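Local coordinates for protein immunomodulatory active chitinase (Trichuris suis, PDB 6G9E) that probably binds and hydrolyses chitin, as an active, immunomodulatory glycosyl hydrolase of family 18 with a C-terminal chitin-binding domain, at residues A[152-157]-A[196-201]; A[223-228]-A[277-282]; A[263-268]-A[358-363]. One frame throughout, in Å; residues are numbered along the deposited sequence.

All three contacts belong to the family 18 TIM barrel and its insertion. Contacts 1 and 2 lie at the C-terminal ends of barrel strands, the side where enzymes of this family bind substrate. Segment 152-157 of contact 1 includes E153, the last residue of the DGxDxDWE signature and the proton donor in relatives. Its centre is about 24 Å from that of contact 2, with about 9 Å between nearest atoms. Contact 3 sits where the chain enters two barrel strands, its centre about 21 Å from that of contact 1 and about 32 Å from that of contact 2. Contacts 2 and 3 share strand 268-281: contact 3 uses its start, contact 2 its far end.

Contact 1: A[152-157]-A[196-201]; sequences WEYPES and PKTVDA
Y154 is the first residue of the 152-157 loop to reach helix 196-202, and it meets T198. The loop begins as strand 147-152 ends, in the sequence DGFDLDWE that is the signature of family 18; in relatives the final glutamate, here E153, is the proton donor. A cis peptide bond joins E153 to Y154, and the CB of E153 lies over the centre of one face of the Y154 ring, 3.7 Å above its plane. T198 touches the base of Y154 rather than its hydroxyl end. The methyl CG2 of T198 is 3.8 Å from Y154 CB and 4.1 Å from Y154 CG, and the two side chains cross at about a right angle. That methyl is directed away from T198's own backbone N, while OG1 takes the place beside it (chi1 -40°).

P155 comes next. Its carbonyl O looks toward the same T198 methyl at 4.3 Å, while its CA lies over the W152 indole near the rim. At E156 the CB leaves the backbone on the side away from the helix, and OE1 forms a salt bridge with K120; toward the helix it offers its backbone, with E156 C 3.8 Å from A201 O. At S157 the loop draws alongside the helix: its CA makes a C-H...O contact of 3.4 Å with A201 O, and its OG lies 4.0 Å from the A201 methyl. No hydrogen bond crosses this surface contact, which rests on van der Waals touches and that one C-H...O contact.

The two segments follow neighbouring parallel barrel strands, 147-152 and 187-193. Y154 also touches M218 of strand 215-218, T198 rests on S193, and the helix packs V199 against W258 of helix 251-261.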
loop_
_atom_site.group_PDB
_atom_site.type_symbol
_atom_site.label_atom_id
_atom_site.label_comp_id
_atom_site.label_asym_id
_atom_site.label_seq_id
_atom_site.Cartn_x
_atom_site.Cartn_y
_atom_site.Cartn_z
ATOM N N TRP A 152 1.827 -4.121 10.641
ATOM C CA TRP A 152 1.556 -5.429 11.209
ATOM C C TRP A 152 0.331 -6.019 10.503
ATOM O O TRP A 152 -0.804 -5.561 10.701
ATOM C CB TRP A 152 1.351 -5.268 12.718
ATOM C CG TRP A 152 0.995 -6.517 13.475
ATOM C CD1 TRP A 152 0.538 -7.703 12.965
ATOM C CD2 TRP A 152 1.074 -6.694 14.885
ATOM N NE1 TRP A 152 0.330 -8.596 13.970
ATOM C CE2 TRP A 152 0.648 -8.007 15.164
ATOM C CE3 TRP A 152 1.472 -5.872 15.944
ATOM C CZ2 TRP A 152 0.604 -8.521 16.462
ATOM C CZ3 TRP A 152 1.424 -6.381 17.234
ATOM C CH2 TRP A 152 0.994 -7.694 17.480
ATOM N N GLU A 153 0.549 -7.033 9.671
ATOM C CA GLU A 153 -0.520 -7.636 8.872
ATOM C C GLU A 153 -0.750 -9.071 9.346
ATOM O O GLU A 153 -0.115 -9.994 8.838
ATOM C CB GLU A 153 -0.159 -7.587 7.374
ATOM C CG GLU A 153 0.305 -6.199 6.862
ATOM C CD GLU A 153 0.496 -6.153 5.347
ATOM O OE1 GLU A 153 0.139 -7.159 4.699
ATOM O OE2 GLU A 153 0.999 -5.127 4.812
ATOM N N TYR A 154 -1.642 -9.274 10.331
ATOM C CA TYR A 154 -2.447 -8.261 11.022
ATOM C C TYR A 154 -2.603 -8.653 12.499
ATOM O O TYR A 154 -2.410 -9.804 12.843
ATOM C CB TYR A 154 -3.845 -8.121 10.396
ATOM C CG TYR A 154 -3.857 -7.896 8.908
ATOM C CD1 TYR A 154 -3.693 -6.627 8.380
ATOM C CD2 TYR A 154 -4.040 -8.955 8.025
ATOM C CE1 TYR A 154 -3.690 -6.423 7.019
ATOM C CE2 TYR A 154 -4.046 -8.757 6.664
ATOM C CZ TYR A 154 -3.869 -7.490 6.158
ATOM O OH TYR A 154 -3.869 -7.291 4.791
ATOM N N PRO A 155 -2.946 -7.703 13.372
ATOM C CA PRO A 155 -3.282 -8.074 14.755
ATOM C C PRO A 155 -4.524 -8.940 14.786
ATOM O O PRO A 155 -5.473 -8.689 14.049
ATOM C CB PRO A 155 -3.538 -6.722 15.440
ATOM C CG PRO A 155 -3.801 -5.749 14.313
ATOM C CD PRO A 155 -2.900 -6.236 13.199
ATOM N N GLU A 156 -4.526 -9.954 15.656
ATOM C CA GLU A 156 -5.704 -10.801 15.864
ATOM C C GLU A 156 -6.318 -10.506 17.227
ATOM O O GLU A 156 -5.845 -9.636 17.960
ATOM C CB GLU A 156 -5.356 -12.281 15.752
ATOM C CG GLU A 156 -4.386 -12.625 14.646
ATOM C CD GLU A 156 -4.047 -14.098 14.637
ATOM O OE1 GLU A 156 -4.228 -14.761 15.681
ATOM O OE2 GLU A 156 -3.620 -14.597 13.580
ATOM N N SER A 157 -7.378 -11.250 17.567
ATOM C CA SER A 157 -8.047 -11.046 18.851
ATOM C C SER A 157 -7.041 -11.025 19.981
ATOM O O SER A 157 -6.985 -10.079 20.769
ATOM C CB SER A 157 -9.068 -12.146 19.095
ATOM O OG SER A 157 -9.877 -12.275 17.955
ATOM N N PRO A 196 -13.350 -6.000 7.047
ATOM C CA PRO A 196 -14.028 -5.668 8.319
ATOM C C PRO A 196 -13.896 -6.721 9.408
ATOM O O PRO A 196 -13.795 -6.364 10.589
ATOM C CB PRO A 196 -15.500 -5.501 7.894
ATOM C CG PRO A 196 -15.439 -5.117 6.470
ATOM C CD PRO A 196 -14.228 -5.809 5.882
ATOM N N LYS A 197 -13.919 -8.007 9.043
ATOM C CA LYS A 197 -13.778 -9.057 10.044
ATOM C C LYS A 197 -12.457 -8.923 10.798
ATOM O O LYS A 197 -12.395 -9.176 12.005
ATOM C CB LYS A 197 -13.888 -10.425 9.373
ATOM C CG LYS A 197 -14.651 -11.474 10.169
ATOM C CD LYS A 197 -14.314 -12.864 9.639
ATOM C CE LYS A 197 -15.248 -13.933 10.170
ATOM N NZ LYS A 197 -15.988 -14.615 9.046
ATOM N N THR A 198 -11.391 -8.513 10.109
ATOM C CA THR A 198 -10.109 -8.331 10.779
ATOM C C THR A 198 -10.103 -7.064 11.614
ATOM O O THR A 198 -9.605 -7.065 12.745
ATOM C CB THR A 198 -8.981 -8.283 9.754
ATOM O OG1 THR A 198 -9.245 -9.250 8.737
ATOM C CG2 THR A 198 -7.660 -8.587 10.401
ATOM N N VAL A 199 -10.643 -5.977 11.064
ATOM C CA VAL A 199 -10.787 -4.739 11.824
ATOM C C VAL A 199 -11.487 -4.999 13.148
ATOM O O VAL A 199 -11.074 -4.494 14.196
ATOM C CB VAL A 199 -11.544 -3.691 10.991
ATOM C CG1 VAL A 199 -11.709 -2.412 11.797
ATOM C CG2 VAL A 199 -10.828 -3.446 9.664
ATOM N N ASP A 200 -12.554 -5.793 13.126
ATOM C CA ASP A 200 -13.226 -6.133 14.371
ATOM C C ASP A 200 -12.314 -6.937 15.284
ATOM O O ASP A 200 -12.314 -6.742 16.504
ATOM C CB ASP A 200 -14.505 -6.908 14.084
ATOM C CG ASP A 200 -15.652 -6.011 13.682
ATOM O OD1 ASP A 200 -15.834 -4.921 14.261
ATOM O OD2 ASP A 200 -16.397 -6.413 12.780
ATOM N N ALA A 201 -11.514 -7.826 14.711
ATOM C CA ALA A 201 -10.775 -8.765 15.547
ATOM C C ALA A 201 -9.640 -8.073 16.280
ATOM O O ALA A 201 -9.437 -8.292 17.480
ATOM C CB ALA A 201 -10.226 -9.916 14.706
#

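Contact 2: A[223-228]-A[277-282]; sequences HGAWET and RGWTLS
G224 and A225 run beside the last part of strand 268-281, with G224 nearest R277 and A225 nearest W279, their CA atoms 5.6 and 5.7 Å apart. From G224 to E227 the loop folds into a type I beta turn, closed by a bond from E227 N to G224 O, and the indole of W279 packs against this turn. A225 N lies over one face of the ring toward its rim, 3.6 Å above the plane, while G224 O comes within 3.1 Å of W279 CZ2. E227 O stands at the ring edge and in plane. There W279 NE1 gives E227 O a weak hydrogen bond of 3.1 Å, bent to 134° at the hydrogen.

In family 18 chitinases of this type the chain passes from the seventh barrel strand into an alpha+beta insertion, and segment 277-282 lies on that passage; W279 is bonded through its backbone to W341.

R277 extends from CG to NE alongside the loop, bringing its CD to 3.6 Å from G224 CA. Its guanidinium meets the benzo edge of W226: CZ3 sits 3.6 Å above the guanidinium plane, and the two planes are 73° apart. W226 can reach across because chi1 (58°) puts CG between the backbone N and the carbonyl carbon, and one face of the ring then covers G224 N. NH2 of R277 has a salt bridge with D221. Within the loop, the H223 imidazole is hydrogen-bonded through ND1 to the E227 carboxylate, which is nearly coplanar with the W279 indole.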
loop_
_atom_site.group_PDB
_atom_site.type_symbol
_atom_site.label_atom_id
_atom_site.label_comp_id
_atom_site.label_asym_id
_atom_site.label_seq_id
_atom_site.Cartn_x
_atom_site.Cartn_y
_atom_site.Cartn_z
ATOM N N HIS A 223 -9.369 -9.739 -4.139
ATOM C CA HIS A 223 -9.513 -10.931 -4.955
ATOM C C HIS A 223 -8.204 -11.190 -5.677
ATOM O O HIS A 223 -7.464 -10.264 -6.004
ATOM C CB HIS A 223 -10.681 -10.789 -5.933
ATOM C CG HIS A 223 -12.013 -10.744 -5.248
ATOM N ND1 HIS A 223 -12.605 -11.866 -4.704
ATOM C CD2 HIS A 223 -12.844 -9.710 -4.979
ATOM C CE1 HIS A 223 -13.762 -11.528 -4.158
ATOM N NE2 HIS A 223 -13.927 -10.224 -4.304
ATOM N N GLY A 224 -7.901 -12.460 -5.876
ATOM C CA GLY A 224 -6.609 -12.797 -6.425
ATOM C C GLY A 224 -6.555 -14.262 -6.751
ATOM O O GLY A 224 -7.558 -14.974 -6.642
ATOM N N ALA A 225 -5.363 -14.711 -7.150
ATOM C CA ALA A 225 -5.286 -16.062 -7.692
ATOM C C ALA A 225 -5.436 -17.139 -6.625
ATOM O O ALA A 225 -5.447 -18.317 -6.969
ATOM C CB ALA A 225 -3.985 -16.254 -8.466
ATOM N N TRP A 226 -5.572 -16.776 -5.353
ATOM C CA TRP A 226 -5.965 -17.732 -4.326
ATOM C C TRP A 226 -7.418 -18.174 -4.465
ATOM O O TRP A 226 -7.864 -19.033 -3.686
ATOM C CB TRP A 226 -5.733 -17.129 -2.933
ATOM C CG TRP A 226 -6.469 -15.855 -2.719
ATOM C CD1 TRP A 226 -7.738 -15.708 -2.244
ATOM C CD2 TRP A 226 -5.986 -14.540 -2.993
ATOM N NE1 TRP A 226 -8.077 -14.378 -2.201
ATOM C CE2 TRP A 226 -7.017 -13.639 -2.660
ATOM C CE3 TRP A 226 -4.784 -14.036 -3.496
ATOM C CZ2 TRP A 226 -6.881 -12.262 -2.814
ATOM C CZ3 TRP A 226 -4.649 -12.672 -3.654
ATOM C CH2 TRP A 226 -5.690 -11.797 -3.311
ATOM N N GLU A 227 -8.154 -17.605 -5.421
ATOM C CA GLU A 227 -9.543 -17.942 -5.708
ATOM C C GLU A 227 -9.634 -18.721 -7.010
ATOM O O GLU A 227 -8.768 -18.619 -7.880
ATOM C CB GLU A 227 -10.408 -16.684 -5.818
ATOM C CG GLU A 227 -10.861 -16.079 -4.499
ATOM C CD GLU A 227 -11.114 -14.597 -4.637
ATOM O OE1 GLU A 227 -10.795 -14.051 -5.713
ATOM O OE2 GLU A 227 -11.633 -13.979 -3.684
ATOM N N THR A 228 -10.713 -19.483 -7.154
ATOM C CA THR A 228 -10.894 -20.333 -8.326
ATOM C C THR A 228 -11.689 -19.665 -9.447
ATOM O O THR A 228 -12.031 -20.333 -10.429
ATOM C CB THR A 228 -11.562 -21.651 -7.923
ATOM O OG1 THR A 228 -12.867 -21.400 -7.377
ATOM C CG2 THR A 228 -10.712 -22.387 -6.897
ATOM N N ARG A 277 -3.812 -8.255 -10.379
ATOM C CA ARG A 277 -3.769 -9.693 -10.170
ATOM C C ARG A 277 -4.454 -10.396 -11.336
ATOM O O ARG A 277 -5.360 -9.842 -11.974
ATOM C CB ARG A 277 -4.417 -10.073 -8.856
ATOM C CG ARG A 277 -3.801 -9.378 -7.673
ATOM C CD ARG A 277 -4.310 -9.991 -6.406
ATOM N NE ARG A 277 -3.560 -9.556 -5.234
ATOM C CZ ARG A 277 -2.343 -9.980 -4.933
ATOM N NH1 ARG A 277 -1.721 -10.835 -5.729
ATOM N NH2 ARG A 277 -1.744 -9.548 -3.839
ATOM N N GLY A 278 -4.003 -11.614 -11.614
ATOM C CA GLY A 278 -4.451 -12.326 -12.798
ATOM C C GLY A 278 -4.511 -13.826 -12.614
ATOM O O GLY A 278 -3.749 -14.413 -11.833
ATOM N N TRP A 279 -5.403 -14.455 -13.387
ATOM C CA TRP A 279 -5.575 -15.899 -13.427
ATOM C C TRP A 279 -5.273 -16.448 -14.819
ATOM O O TRP A 279 -5.336 -15.731 -15.819
ATOM C CB TRP A 279 -7.006 -16.312 -13.060
ATOM C CG TRP A 279 -7.494 -15.931 -11.694
ATOM C CD1 TRP A 279 -7.694 -16.768 -10.640
ATOM C CD2 TRP A 279 -7.896 -14.632 -11.253
ATOM N NE1 TRP A 279 -8.182 -16.073 -9.566
ATOM C CE2 TRP A 279 -8.316 -14.757 -9.916
ATOM C CE3 TRP A 279 -7.930 -13.374 -11.853
ATOM C CZ2 TRP A 279 -8.760 -13.669 -9.165
ATOM C CZ3 TRP A 279 -8.378 -12.298 -11.109
ATOM C CH2 TRP A 279 -8.783 -12.451 -9.779
ATOM N N THR A 280 -4.950 -17.744 -14.864
ATOM C CA THR A 280 -5.039 -18.535 -16.086
ATOM C C THR A 280 -6.455 -19.086 -16.203
ATOM O O THR A 280 -6.894 -19.880 -15.359
ATOM C CB THR A 280 -4.043 -19.693 -16.110
ATOM O OG1 THR A 280 -2.703 -19.199 -16.190
ATOM C CG2 THR A 280 -4.310 -20.553 -17.329
ATOM N N LEU A 281 -7.158 -18.668 -17.251
ATOM C CA LEU A 281 -8.551 -19.047 -17.437
ATOM C C LEU A 281 -8.700 -20.547 -17.690
ATOM O O LEU A 281 -7.923 -21.153 -18.434
ATOM C CB LEU A 281 -9.146 -18.257 -18.600
ATOM C CG LEU A 281 -9.335 -16.755 -18.366
ATOM C CD1 LEU A 281 -9.616 -16.019 -19.679
ATOM C CD2 LEU A 281 -10.449 -16.501 -17.349
ATOM N N SER A 282 -9.718 -21.141 -17.055
ATOM C CA SER A 282 -10.061 -22.537 -17.310
ATOM C C SER A 282 -10.504 -22.771 -18.761
ATOM O O SER A 282 -10.323 -23.872 -19.292
ATOM C CB SER A 282 -11.163 -22.981 -16.342
ATOM O OG SER A 282 -10.638 -23.583 -15.177
#

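Contact 3: A[263-268]-A[358-363]; sequences MPKKQI and KQENYG
K265 lays its aliphatic chain over one face of the Y362 ring. CD stands 4.1 Å from the ring centroid and 18° off the normal, a CH-pi contact displaced toward the rim. The chain then bends at its last torsion (chi4 -114°), which brings NZ to the phenol end, where it makes a weak hydrogen bond of 3.3 Å to Y362 OH. E360 OE1 is 4.3 Å from the same ammonium, too far for a salt bridge, though its charge may still favour the lysine there.

I268 takes the ring from another direction. Its side chain runs beside that of Y362, pointing the same way, and CD1 meets the ring edge in plane, 3.8 Å from CE1. The tyrosine is thus held over a face by a lysine chain and at an edge by an isoleucine, while its ring also meets that of W356.

Helix 347-360 ends in a Schellman motif with N361 (phi 63°) as its C' residue, and this turns the chain into strand 364-368, the last of the TIM barrel. That strand runs parallel to 268-281, and G363 N donates to I268 O over 2.9 Å, at the point where both strands begin. G363 also joins V34 through its backbone.

K266, bent at three torsions, curls across the turn: its CE lies 3.4 Å from Y362 O, and its NZ is 3.4 Å from N361 OD1. Close by, the CA of G363 points a C-H at K266 O.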
loop_
_atom_site.group_PDB
_atom_site.type_symbol
_atom_site.label_atom_id
_atom_site.label_comp_id
_atom_site.label_asym_id
_atom_site.label_seq_id
_atom_site.Cartn_x
_atom_site.Cartn_y
_atom_site.Cartn_z
ATOM N N MET A 263 -13.000 5.868 13.341
ATOM C CA MET A 263 -11.869 6.573 12.766
ATOM C C MET A 263 -12.377 7.748 11.942
ATOM O O MET A 263 -13.198 7.545 11.035
ATOM C CB MET A 263 -11.032 5.650 11.907
ATOM C CG MET A 263 -9.791 6.307 11.286
ATOM S SD MET A 263 -8.459 6.785 12.429
ATOM C CE MET A 263 -8.072 5.261 13.284
ATOM N N PRO A 264 -11.965 8.977 12.245
ATOM C CA PRO A 264 -12.437 10.118 11.465
ATOM C C PRO A 264 -12.020 9.973 10.016
ATOM O O PRO A 264 -10.915 9.521 9.712
ATOM C CB PRO A 264 -11.757 11.309 12.141
ATOM C CG PRO A 264 -11.541 10.855 13.525
ATOM C CD PRO A 264 -11.195 9.412 13.420
ATOM N N LYS A 265 -12.943 10.334 9.124
ATOM C CA LYS A 265 -12.700 10.216 7.694
ATOM C C LYS A 265 -11.383 10.868 7.275
ATOM O O LYS A 265 -10.690 10.347 6.390
ATOM C CB LYS A 265 -13.875 10.819 6.925
ATOM C CG LYS A 265 -15.116 9.943 6.837
ATOM C CD LYS A 265 -15.998 10.446 5.684
ATOM C CE LYS A 265 -17.429 9.959 5.773
ATOM N NZ LYS A 265 -17.784 9.018 4.651
ATOM N N LYS A 266 -10.997 11.936 7.919
ATOM C CA LYS A 266 -9.769 12.577 7.512
ATOM C C LYS A 266 -8.512 11.859 7.873
ATOM O O LYS A 266 -7.477 12.142 7.359
ATOM C CB LYS A 266 -9.747 14.061 7.747
ATOM C CG LYS A 266 -10.480 14.769 6.621
ATOM C CD LYS A 266 -9.597 15.715 5.867
ATOM C CE LYS A 266 -9.665 15.534 4.384
ATOM N NZ LYS A 266 -10.880 16.200 3.936
ATOM N N GLN A 267 -8.653 10.892 8.749
ATOM C CA GLN A 267 -7.563 9.998 9.113
ATOM C C GLN A 267 -7.594 8.664 8.357
ATOM O O GLN A 267 -6.666 7.866 8.520
ATOM C CB GLN A 267 -7.581 9.748 10.626
ATOM C CG GLN A 267 -7.276 10.980 11.487
ATOM C CD GLN A 267 -7.379 10.693 12.982
ATOM O OE1 GLN A 267 -8.403 10.956 13.629
ATOM N NE2 GLN A 267 -6.318 10.141 13.533
ATOM N N ILE A 268 -8.617 8.407 7.534
ATOM C CA ILE A 268 -8.623 7.282 6.596
ATOM C C ILE A 268 -7.988 7.727 5.274
ATOM O O ILE A 268 -8.460 8.674 4.636
ATOM C CB ILE A 268 -10.052 6.757 6.368
ATOM C CG1 ILE A 268 -10.679 6.305 7.691
ATOM C CG2 ILE A 268 -10.046 5.651 5.341
ATOM C CD1 ILE A 268 -12.160 6.510 7.799
ATOM N N LYS A 358 -12.303 12.827 -3.029
ATOM C CA LYS A 358 -12.704 14.223 -2.813
ATOM C C LYS A 358 -14.195 14.336 -2.523
ATOM O O LYS A 358 -14.614 15.051 -1.607
ATOM C CB LYS A 358 -12.373 15.076 -4.039
ATOM C CG LYS A 358 -10.974 15.643 -4.083
ATOM C CD LYS A 358 -10.662 16.280 -5.449
ATOM C CE LYS A 358 -11.557 17.458 -5.751
ATOM N NZ LYS A 358 -11.485 17.847 -7.196
ATOM N N GLN A 359 -15.011 13.659 -3.326
ATOM C CA GLN A 359 -16.453 13.722 -3.157
ATOM C C GLN A 359 -16.880 13.247 -1.773
ATOM O O GLN A 359 -17.846 13.763 -1.206
ATOM C CB GLN A 359 -17.111 12.892 -4.251
ATOM C CG GLN A 359 -18.550 12.533 -3.997
ATOM C CD GLN A 359 -18.992 11.351 -4.824
ATOM O OE1 GLN A 359 -18.810 11.326 -6.041
ATOM N NE2 GLN A 359 -19.567 10.358 -4.164
ATOM N N GLU A 360 -16.175 12.272 -1.207
ATOM C CA GLU A 360 -16.561 11.728 0.090
ATOM C C GLU A 360 -15.771 12.320 1.247
ATOM O O GLU A 360 -16.090 12.041 2.412
ATOM C CB GLU A 360 -16.406 10.208 0.085
ATOM C CG GLU A 360 -17.364 9.525 -0.857
ATOM C CD GLU A 360 -18.818 9.750 -0.477
ATOM O OE1 GLU A 360 -19.236 9.261 0.598
ATOM O OE2 GLU A 360 -19.541 10.410 -1.259
ATOM N N ASN A 361 -14.754 13.120 0.954
ATOM C CA ASN A 361 -13.990 13.828 1.976
ATOM C C ASN A 361 -13.262 12.869 2.916
ATOM O O ASN A 361 -13.209 13.075 4.132
ATOM C CB ASN A 361 -14.877 14.800 2.744
ATOM C CG ASN A 361 -14.789 16.181 2.172
ATOM O OD1 ASN A 361 -13.730 16.816 2.241
ATOM N ND2 ASN A 361 -15.873 16.641 1.547
ATOM N N TYR A 362 -12.688 11.818 2.337
ATOM C CA TYR A 362 -11.717 11.038 3.062
ATOM C C TYR A 362 -10.388 11.797 3.068
ATOM O O TYR A 362 -10.236 12.834 2.419
ATOM C CB TYR A 362 -11.620 9.628 2.464
ATOM C CG TYR A 362 -12.795 8.731 2.864
ATOM C CD1 TYR A 362 -12.852 8.162 4.120
ATOM C CD2 TYR A 362 -13.857 8.490 1.997
ATOM C CE1 TYR A 362 -13.905 7.368 4.503
ATOM C CE2 TYR A 362 -14.928 7.686 2.371
ATOM C CZ TYR A 362 -14.938 7.126 3.633
ATOM O OH TYR A 362 -15.978 6.325 4.059
ATOM N N GLY A 363 -9.428 11.303 3.849
ATOM C CA GLY A 363 -8.258 12.108 4.137
ATOM C C GLY A 363 -7.270 12.213 3.000
ATOM O O GLY A 363 -6.403 13.096 3.025
#